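Local atomic coordinates of peptidyl-prolyl cis-trans isomerase cyclophilin-type (Toxoplasma gondii, PDB entry 3BO7), a protein that probably catalyses the cis-trans isomerisation of peptide bonds preceding proline, assisting protein folding, and binds the immunosuppressant cyclosporin A. Residues 77-82 with 115-120; 90-95 with 132-137. All blocks are in the same frame, centred on the assembly; numbering follows the deposited sequence.

Contact 1: residues 77-82 with 115-120; sequences PRSISG and NLSEFF
The backbones of S81 and L116 come within 4.2 Å of each other, CA to CA, where the loop at 77-82 runs past the turn leading into strand 119-122. At that point S81 CA points its hydrogen at L116 O, a CA-H...O contact of 3.5 Å with 151° at the hydrogen. L116 then sits mainly against the main chain of 79-81. Its first torsion, chi1 -72°, swings CG away from its own carbonyl carbon, and the two methyls fork: CD1 reaches S79 O at 3.4 Å, while CD2 lies 3.5 Å from S81 N. I80 turns its CB away from 115-120 and contributes its carbonyl instead, with I80 O 3.4 Å from S117 CB. The two serine hydroxyls face each other, S79 OG to S117 OG 3.6 Å, and van der Waals contact does most of the joining between the two segments. The hydroxyls have their bonds elsewhere: S79 OG with E63 OE1 and A62 N, S117 OG with G60 O and the hydroxyl of Y42, so that this pair is held by 60-63 together with Y42, and S81 OG with A87 O in its own long loop. Helix 28-39 lies alongside, with S33 touching S81 and L37 touching S117. Beyond the turn, E118 forms a salt bridge with R61 and packs on a modified side chain of the bound peptide, and F119 and F120 enter the antiparallel sheet of the cyclophilin fold, bonded through their backbones to G59 and S106 respectively.

Contact 2: residues 90-95 with 132-137; sequences EDEFDN and KHTIFG. With SO4 (sulfate ion), chain I.
T134 meets the backbone of E92 because its chi1 of -62° sets OG1 anti to the carbonyl carbon and CG2 anti to the backbone N. The hydroxyl therefore accepts a nearly straight hydrogen bond from E92 N, 2.9 Å long with 160° at the hydrogen, while the methyl rests against the same residue, CG2 3.5 Å from E92 O. OG1 donates a hydrogen bond to water 1, 2.8 Å away, and that water donates in turn to E90 O and E92 OE1. D91 adds two more bridges. Its OD1, also bonded to N115 ND2, accepts from water 2, which takes the amide of T134 (N to water 2.7 Å); its OD2 and K132 O both accept from water 3. The F93 ring has H133 C at its edge, in plane, and T134 N near that plane; CE1 lies 3.6 Å from H133 N, and CZ approaches K132 N to 3.7 Å. H133 turns its imidazole the other way, bonding through ND1 to M107 O and packing on a modified side chain of the bound peptide. At the start of 90-95, E90 N donates to sulfate O4 at 2.9 Å, an ion probably left from the crystallisation liquor and also held by R29. The E92 carboxylate takes the backbone N-H groups of R29 and A30 at the start of helix 28-39, where the helix dipole would favour a negative charge. Water bridges and van der Waals contacts thus supplement one direct hydrogen bond, the T134 hydroxyl acting at once as acceptor and donor.

Going along the chain, 77-82 and 90-95 come first, both in the long loop between strands 56-59 and 104-107; then 115-120 and 132-137 follow after strand 104-107 in the chain. Contact 1 closes a loop of 32 residues and contact 2 one of 36, and the two cross, since 90-95 lies inside the first and 115-120 inside the second. Their centres are about 15 Å apart, yet they touch: N115 ND2 probably bonds D91 OD1 at 2.8 Å, and F120 meets H133 edge-to-face. Together they hold the long loop against the entries to strands 119-122 and 135-141, which flank strand 104-107 in the sheet.

Contact 1: residues 77-82 with 115-120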
loop_
_atom_site.group_PDB
_atom_site.type_symbol
_atom_site.label_atom_id
_atom_site.label_comp_id
_atom_site.label_asym_id
_atom_site.label_seq_id
_atom_site.Cartn_x
_atom_site.Cartn_y
_atom_site.Cartn_z
ATOM N N PRO A 77 -8.322 15.748 -2.242
ATOM C CA PRO A 77 -9.321 15.197 -1.319
ATOM C C PRO A 77 -9.860 13.814 -1.714
ATOM O O PRO A 77 -10.207 13.031 -0.831
ATOM C CB PRO A 77 -10.436 16.250 -1.330
ATOM C CG PRO A 77 -10.313 16.931 -2.647
ATOM C CD PRO A 77 -8.855 16.891 -3.018
ATOM N N ARG A 78 -9.944 13.525 -3.015
ATOM C CA ARG A 78 -10.341 12.189 -3.474
ATOM C C ARG A 78 -9.146 11.380 -3.990
ATOM O O ARG A 78 -8.124 11.951 -4.396
ATOM C CB ARG A 78 -11.476 12.241 -4.514
ATOM C CG ARG A 78 -11.090 12.695 -5.901
ATOM C CD ARG A 78 -12.217 12.439 -6.921
ATOM N NE ARG A 78 -13.336 13.375 -6.755
ATOM C CZ ARG A 78 -13.994 13.977 -7.749
ATOM N NH1 ARG A 78 -13.660 13.766 -9.021
ATOM N NH2 ARG A 78 -14.988 14.812 -7.466
ATOM N N SER A 79 -9.289 10.054 -3.966
ATOM C CA SER A 79 -8.242 9.146 -4.404
ATOM C C SER A 79 -8.019 9.240 -5.910
ATOM O O SER A 79 -8.966 9.234 -6.702
ATOM C CB SER A 79 -8.555 7.708 -3.985
ATOM O OG SER A 79 -8.301 7.508 -2.607
ATOM N N ILE A 80 -6.753 9.347 -6.281
ATOM C CA ILE A 80 -6.332 9.462 -7.664
ATOM C C ILE A 80 -5.091 8.595 -7.834
ATOM O O ILE A 80 -4.448 8.239 -6.843
ATOM C CB ILE A 80 -5.978 10.934 -8.034
ATOM C CG1 ILE A 80 -5.105 11.580 -6.941
ATOM C CG2 ILE A 80 -7.253 11.749 -8.309
ATOM C CD1 ILE A 80 -4.361 12.829 -7.387
ATOM N N SER A 81 -4.758 8.247 -9.073
ATOM C CA SER A 81 -3.463 7.650 -9.346
ATOM C C SER A 81 -2.419 8.767 -9.461
ATOM O O SER A 81 -2.771 9.950 -9.470
ATOM C CB SER A 81 -3.509 6.814 -10.620
ATOM O OG SER A 81 -3.655 7.635 -11.757
ATOM N N GLY A 82 -1.145 8.388 -9.556
ATOM C CA GLY A 82 -0.058 9.351 -9.703
ATOM C C GLY A 82 0.117 9.958 -11.089
ATOM O O GLY A 82 0.880 10.903 -11.246
ATOM N N ASN A 115 -7.250 0.702 -10.280
ATOM C CA ASN A 115 -6.150 1.053 -9.389
ATOM C C ASN A 115 -5.956 2.561 -9.300
ATOM O O ASN A 115 -5.823 3.248 -10.314
ATOM C CB ASN A 115 -4.848 0.401 -9.862
ATOM C CG ASN A 115 -4.909 -1.103 -9.858
ATOM O OD1 ASN A 115 -4.955 -1.728 -8.802
ATOM N ND2 ASN A 115 -4.884 -1.701 -11.047
ATOM N N LEU A 116 -5.943 3.069 -8.078
ATOM C CA LEU A 116 -5.698 4.474 -7.836
ATOM C C LEU A 116 -4.531 4.651 -6.870
ATOM O O LEU A 116 -3.381 4.761 -7.309
ATOM C CB LEU A 116 -6.980 5.179 -7.355
ATOM C CG LEU A 116 -8.070 5.392 -8.421
ATOM C CD1 LEU A 116 -9.298 6.067 -7.822
ATOM C CD2 LEU A 116 -7.555 6.197 -9.611
ATOM N N SER A 117 -4.821 4.653 -5.570
ATOM C CA SER A 117 -3.799 4.883 -4.544
ATOM C C SER A 117 -3.848 3.968 -3.311
ATOM O O SER A 117 -2.891 3.907 -2.552
ATOM C CB SER A 117 -3.815 6.348 -4.109
ATOM O OG SER A 117 -4.875 6.606 -3.211
ATOM N N GLU A 118 -4.960 3.266 -3.110
ATOM C CA GLU A 118 -5.120 2.405 -1.937
ATOM C C GLU A 118 -4.358 1.101 -2.088
ATOM O O GLU A 118 -4.350 0.489 -3.160
ATOM C CB GLU A 118 -6.593 2.128 -1.641
ATOM C CG GLU A 118 -7.250 3.224 -0.866
ATOM C CD GLU A 118 -8.641 2.854 -0.357
ATOM O OE1 GLU A 118 -8.762 1.936 0.497
ATOM O OE2 GLU A 118 -9.613 3.514 -0.798
ATOM N N PHE A 119 -3.739 0.669 -0.997
ATOM C CA PHE A 119 -2.882 -0.497 -1.030
ATOM C C PHE A 119 -3.031 -1.275 0.262
ATOM O O PHE A 119 -3.618 -0.794 1.220
ATOM C CB PHE A 119 -1.420 -0.069 -1.243
ATOM C CG PHE A 119 -0.910 0.855 -0.175
ATOM C CD1 PHE A 119 -0.300 0.343 0.976
ATOM C CD2 PHE A 119 -1.079 2.237 -0.294
ATOM C CE1 PHE A 119 0.148 1.193 1.976
ATOM C CE2 PHE A 119 -0.636 3.097 0.709
ATOM C CZ PHE A 119 -0.018 2.575 1.838
ATOM N N PHE A 120 -2.498 -2.491 0.276
ATOM C CA PHE A 120 -2.436 -3.273 1.503
ATOM C C PHE A 120 -1.101 -3.976 1.666
ATOM O O PHE A 120 -0.369 -4.209 0.698
ATOM C CB PHE A 120 -3.597 -4.271 1.606
ATOM C CG PHE A 120 -3.685 -5.263 0.478
ATOM C CD1 PHE A 120 -3.337 -6.595 0.683
ATOM C CD2 PHE A 120 -4.167 -4.887 -0.768
ATOM C CE1 PHE A 120 -3.449 -7.532 -0.348
ATOM C CE2 PHE A 120 -4.276 -5.808 -1.800
ATOM C CZ PHE A 120 -3.924 -7.140 -1.587
#

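Contact 2: residues 90-95 with 132-137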
loop_
_atom_site.group_PDB
_atom_site.type_symbol
_atom_site.label_atom_id
_atom_site.label_comp_id
_atom_site.label_asym_id
_atom_site.label_seq_id
_atom_site.Cartn_x
_atom_site.Cartn_y
_atom_site.Cartn_z
ATOM N N GLU A 90 -4.557 0.063 -15.274
ATOM C CA GLU A 90 -4.801 -1.358 -15.449
ATOM C C GLU A 90 -4.002 -2.226 -14.483
ATOM O O GLU A 90 -2.965 -1.814 -13.945
ATOM C CB GLU A 90 -4.529 -1.765 -16.895
ATOM C CG GLU A 90 -5.519 -1.164 -17.895
ATOM C CD GLU A 90 -5.338 -1.680 -19.319
ATOM O OE1 GLU A 90 -6.059 -1.193 -20.231
ATOM O OE2 GLU A 90 -4.484 -2.575 -19.528
ATOM N N ASP A 91 -4.508 -3.427 -14.256
ATOM C CA ASP A 91 -3.855 -4.384 -13.388
ATOM C C ASP A 91 -2.571 -4.905 -14.029
ATOM O O ASP A 91 -2.426 -4.904 -15.260
ATOM C CB ASP A 91 -4.804 -5.547 -13.078
ATOM C CG ASP A 91 -6.014 -5.119 -12.253
ATOM O OD1 ASP A 91 -5.848 -4.338 -11.284
ATOM O OD2 ASP A 91 -7.135 -5.575 -12.577
ATOM N N GLU A 92 -1.643 -5.334 -13.181
ATOM C CA GLU A 92 -0.394 -5.927 -13.633
ATOM C C GLU A 92 -0.104 -7.141 -12.778
ATOM O O GLU A 92 0.140 -7.023 -11.575
ATOM C CB GLU A 92 0.756 -4.939 -13.529
ATOM C CG GLU A 92 0.586 -3.666 -14.347
ATOM C CD GLU A 92 1.558 -2.593 -13.920
ATOM O OE1 GLU A 92 1.392 -2.055 -12.792
ATOM O OE2 GLU A 92 2.473 -2.284 -14.714
ATOM N N PHE A 93 -0.150 -8.306 -13.415
ATOM C CA PHE A 93 0.041 -9.564 -12.743
ATOM C C PHE A 93 1.299 -10.199 -13.295
ATOM O O PHE A 93 1.739 -9.855 -14.394
ATOM C CB PHE A 93 -1.178 -10.472 -12.946
ATOM C CG PHE A 93 -2.493 -9.824 -12.578
ATOM C CD1 PHE A 93 -2.653 -9.175 -11.348
ATOM C CD2 PHE A 93 -3.579 -9.873 -13.456
ATOM C CE1 PHE A 93 -3.863 -8.566 -11.010
ATOM C CE2 PHE A 93 -4.803 -9.273 -13.121
ATOM C CZ PHE A 93 -4.941 -8.624 -11.891
ATOM N N ASP A 94 1.882 -11.106 -12.514
ATOM C CA ASP A 94 3.092 -11.814 -12.889
ATOM C C ASP A 94 3.124 -13.051 -12.010
ATOM O O ASP A 94 2.863 -12.964 -10.815
ATOM C CB ASP A 94 4.319 -10.922 -12.646
ATOM C CG ASP A 94 5.593 -11.460 -13.299
ATOM O OD1 ASP A 94 6.033 -12.586 -12.970
ATOM O OD2 ASP A 94 6.185 -10.728 -14.118
ATOM N N ASN A 95 3.434 -14.203 -12.597
ATOM C CA ASN A 95 3.364 -15.484 -11.876
ATOM C C ASN A 95 4.373 -15.614 -10.750
ATOM O O ASN A 95 4.187 -16.412 -9.838
ATOM C CB ASN A 95 3.543 -16.669 -12.834
ATOM C CG ASN A 95 2.450 -16.756 -13.878
ATOM O OD1 ASN A 95 2.727 -17.032 -15.046
ATOM N ND2 ASN A 95 1.201 -16.529 -13.469
ATOM N N LYS A 132 -6.001 -10.809 -9.035
ATOM C CA LYS A 132 -7.089 -9.875 -8.774
ATOM C C LYS A 132 -6.529 -8.536 -8.307
ATOM O O LYS A 132 -7.176 -7.499 -8.465
ATOM C CB LYS A 132 -8.050 -10.432 -7.726
ATOM C CG LYS A 132 -8.881 -11.632 -8.189
ATOM C CD LYS A 132 -10.191 -11.211 -8.823
ATOM C CE LYS A 132 -11.198 -12.344 -8.740
ATOM N NZ LYS A 132 -12.252 -12.249 -9.791
ATOM N N HIS A 133 -5.327 -8.578 -7.725
ATOM C CA HIS A 133 -4.670 -7.405 -7.169
ATOM C C HIS A 133 -3.213 -7.287 -7.648
ATOM O O HIS A 133 -2.452 -8.262 -7.595
ATOM C CB HIS A 133 -4.761 -7.443 -5.637
ATOM C CG HIS A 133 -6.168 -7.416 -5.128
ATOM N ND1 HIS A 133 -6.837 -6.243 -4.844
ATOM C CD2 HIS A 133 -7.050 -8.416 -4.895
ATOM C CE1 HIS A 133 -8.065 -6.524 -4.446
ATOM N NE2 HIS A 133 -8.221 -7.835 -4.472
ATOM N N THR A 134 -2.844 -6.104 -8.136
ATOM C CA THR A 134 -1.478 -5.825 -8.542
ATOM C C THR A 134 -0.570 -5.822 -7.320
ATOM O O THR A 134 -0.682 -4.940 -6.464
ATOM C CB THR A 134 -1.339 -4.450 -9.243
ATOM O OG1 THR A 134 -2.125 -4.425 -10.443
ATOM C CG2 THR A 134 0.123 -4.174 -9.595
ATOM N N ILE A 135 0.293 -6.832 -7.238
ATOM C CA ILE A 135 1.376 -6.866 -6.275
ATOM C C ILE A 135 2.468 -6.020 -6.886
ATOM O O ILE A 135 2.889 -6.272 -8.023
ATOM C CB ILE A 135 1.910 -8.307 -6.058
ATOM C CG1 ILE A 135 0.896 -9.125 -5.255
ATOM C CG2 ILE A 135 3.288 -8.286 -5.363
ATOM C CD1 ILE A 135 1.018 -10.616 -5.436
ATOM N N PHE A 136 2.926 -5.013 -6.148
ATOM C CA PHE A 136 3.930 -4.114 -6.698
ATOM C C PHE A 136 5.117 -3.896 -5.767
ATOM O O PHE A 136 6.023 -3.128 -6.080
ATOM C CB PHE A 136 3.298 -2.791 -7.187
ATOM C CG PHE A 136 2.739 -1.913 -6.087
ATOM C CD1 PHE A 136 3.389 -0.732 -5.726
ATOM C CD2 PHE A 136 1.550 -2.240 -5.441
ATOM C CE1 PHE A 136 2.880 0.083 -4.728
ATOM C CE2 PHE A 136 1.042 -1.426 -4.438
ATOM C CZ PHE A 136 1.703 -0.261 -4.085
ATOM N N GLY A 137 5.125 -4.593 -4.641
ATOM C CA GLY A 137 6.267 -4.534 -3.750
ATOM C C GLY A 137 6.283 -5.528 -2.611
ATOM O O GLY A 137 5.430 -6.416 -2.515
HETATM S S SO4 I . -2.451 2.052 -17.827
HETATM O O1 SO4 I . -1.640 1.292 -16.891
HETATM O O2 SO4 I . -2.175 3.478 -17.676
HETATM O O3 SO4 I . -2.158 1.661 -19.210
HETATM O O4 SO4 I . -3.858 1.766 -17.553
HETATM O O HOH W 1 -1.192 -2.189 -11.798
HETATM O O HOH W 2 -4.963 -4.445 -8.658
HETATM O O HOH W 3 -8.399 -7.025 -10.776
HETATM O O HOH W 4 1.582 -8.151 -9.543
#